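Local coordinates for protein putative sugar kinase PH1459 (PDB 3EWM) that probably phosphorylates a sugar, perhaps fructose, with ATP as phosphate donor, as a member of the PfkB carbohydrate kinase family, at residues 143-148 / 183-188. Numbering follows the deposited sequence.
Sequences TVMKVI and IKLADI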
loop_
_atom_site.group_PDB
_atom_site.type_symbol
_atom_site.label_atom_id
_atom_site.label_comp_id
_atom_site.label_asym_id
_atom_site.label_seq_id
_atom_site.Cartn_x
_atom_site.Cartn_y
_atom_site.Cartn_z
ATOM N N THR A 143 16.444 0.706 16.063
ATOM C CA THR A 143 17.386 1.559 15.389
ATOM C C THR A 143 17.184 3.007 15.831
ATOM O O THR A 143 18.138 3.666 16.242
ATOM C CB THR A 143 17.266 1.430 13.859
ATOM O OG1 THR A 143 17.651 0.099 13.465
ATOM C CG2 THR A 143 18.158 2.458 13.157
ATOM N N VAL A 144 15.937 3.478 15.768
ATOM C CA VAL A 144 15.631 4.850 16.144
ATOM C C VAL A 144 15.954 5.054 17.618
ATOM O O VAL A 144 16.523 6.075 17.967
ATOM C CB VAL A 144 14.176 5.250 15.790
ATOM C CG1 VAL A 144 13.796 6.629 16.343
ATOM C CG2 VAL A 144 14.008 5.251 14.276
HETATM N N MSE A 145 15.641 4.074 18.464
HETATM C CA MSE A 145 15.894 4.242 19.900
HETATM C C MSE A 145 17.390 4.405 20.140
HETATM O O MSE A 145 17.810 5.228 20.943
HETATM C CB MSE A 145 15.319 3.088 20.726
HETATM C CG MSE A 145 13.783 3.069 20.793
HETATM SE SE MSE A 145 13.053 4.808 21.352
HETATM C CE MSE A 145 13.738 4.821 23.153
ATOM N N LYS A 146 18.187 3.631 19.410
ATOM C CA LYS A 146 19.641 3.781 19.454
ATOM C C LYS A 146 20.125 5.144 18.977
ATOM O O LYS A 146 20.977 5.739 19.605
ATOM C CB LYS A 146 20.316 2.640 18.700
ATOM C CG LYS A 146 20.187 1.344 19.484
ATOM C CD LYS A 146 20.956 0.201 18.868
ATOM C CE LYS A 146 20.939 -0.968 19.843
ATOM N NZ LYS A 146 19.565 -1.530 19.993
ATOM N N VAL A 147 19.563 5.652 17.891
ATOM C CA VAL A 147 19.950 6.979 17.403
ATOM C C VAL A 147 19.731 8.041 18.484
ATOM O O VAL A 147 20.635 8.825 18.817
ATOM C CB VAL A 147 19.208 7.336 16.093
ATOM C CG1 VAL A 147 19.495 8.767 15.675
ATOM C CG2 VAL A 147 19.595 6.369 14.972
ATOM N N ILE A 148 18.531 8.030 19.048
ATOM C CA ILE A 148 18.144 8.963 20.096
ATOM C C ILE A 148 19.042 8.833 21.332
ATOM O O ILE A 148 19.543 9.825 21.827
ATOM C CB ILE A 148 16.650 8.772 20.469
ATOM C CG1 ILE A 148 15.759 8.898 19.218
ATOM C CG2 ILE A 148 16.222 9.744 21.578
ATOM C CD1 ILE A 148 15.982 10.174 18.359
ATOM N N ILE A 183 9.815 9.244 25.791
ATOM C CA ILE A 183 9.450 10.458 26.492
ATOM C C ILE A 183 10.585 10.850 27.441
ATOM O O ILE A 183 10.990 12.009 27.489
ATOM C CB ILE A 183 8.120 10.300 27.251
ATOM C CG1 ILE A 183 6.944 10.202 26.253
ATOM C CG2 ILE A 183 7.935 11.484 28.183
ATOM C CD1 ILE A 183 5.615 9.707 26.860
ATOM N N LYS A 184 11.116 9.859 28.160
ATOM C CA LYS A 184 12.218 10.084 29.101
ATOM C C LYS A 184 13.501 10.568 28.420
ATOM O O LYS A 184 14.293 11.277 29.030
ATOM C CB LYS A 184 12.463 8.838 29.956
ATOM C CG LYS A 184 11.401 8.682 31.053
ATOM C CD LYS A 184 11.644 7.455 31.906
ATOM C CE LYS A 184 10.859 7.544 33.201
ATOM N NZ LYS A 184 11.221 6.422 34.126
ATOM N N LEU A 185 13.669 10.220 27.148
ATOM C CA LEU A 185 14.810 10.678 26.366
ATOM C C LEU A 185 14.582 12.058 25.783
ATOM O O LEU A 185 15.533 12.741 25.413
ATOM C CB LEU A 185 15.129 9.699 25.236
ATOM C CG LEU A 185 15.750 8.341 25.612
ATOM C CD1 LEU A 185 15.435 7.353 24.536
ATOM C CD2 LEU A 185 17.260 8.464 25.837
ATOM N N ALA A 186 13.324 12.484 25.718
ATOM C CA ALA A 186 13.000 13.727 25.030
ATOM C C ALA A 186 13.129 14.959 25.919
ATOM O O ALA A 186 12.693 14.969 27.067
ATOM C CB ALA A 186 11.607 13.653 24.402
ATOM N N ASP A 187 13.740 15.991 25.357
ATOM C CA ASP A 187 13.739 17.322 25.945
ATOM C C ASP A 187 12.386 17.979 25.737
ATOM O O ASP A 187 11.887 18.671 26.613
ATOM C CB ASP A 187 14.792 18.169 25.259
ATOM C CG ASP A 187 16.183 17.632 25.482
ATOM O OD1 ASP A 187 16.722 17.866 26.583
ATOM O OD2 ASP A 187 16.724 16.993 24.559
ATOM N N ILE A 188 11.819 17.750 24.555
ATOM C CA ILE A 188 10.605 18.410 24.120
ATOM C C ILE A 188 9.634 17.307 23.804
ATOM O O ILE A 188 9.930 16.403 23.015
ATOM C CB ILE A 188 10.863 19.257 22.851
ATOM C CG1 ILE A 188 11.891 20.353 23.144
ATOM C CG2 ILE A 188 9.566 19.849 22.306
ATOM C CD1 ILE A 188 12.898 20.528 22.018
#
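Leu185 reaches from the last turn of helix 172-185 to the flank of helix 140-151, where Met145 and Ile148, one turn apart, receive it. The tight spot is a meeting of two methyls: CE of Met145, a selenomethionine in this crystal, lies 3.3 Å from CD1 of Leu185, closer than two carbons normally settle. The bond from CA to CB of Met145 does not aim at Leu185; the chain folds back, bent at chi2 (-52°) and again at chi3 (-67°), which brings the terminal methyl round to the leucine. Ile148 works through its CG2 methyl. With CG2 opposite the backbone N and CG1 opposite the carbonyl carbon (chi1 -55°), CG2 sits 3.8 Å from CB of Leu185 and 3.9 Å from its CD1, an ordinary van der Waals fit, while the ethyl end leads away from Leu185. Ile148 also packs on Val128 and Phe130 of strand 127-131 and on Ile157 of strand 156-160. This is the ribokinase-type α/β fold: strand 127-131, helix 140-151, strand 156-160, helix 172-185 and strand 188-192 follow one another as two successive beta-alpha-beta crossovers, the three strands side by side and parallel in the large central sheet. No hydrogen bond spans the two segments. The looser side is at the other methyl of Leu185, CD2, which has no partner within 4.2 Å across the contact, and Leu185 as a whole stays partly exposed. Helix 172-185 ends at this point, Ala186 being the first residue to leave helical geometry, and the carbonyl O of Leu185 accepts a hydrogen bond from NZ of Lys152. Just beyond, OD2 of Asp187 takes the backbone N-H of Ile157 as the chain enters strand 188-192.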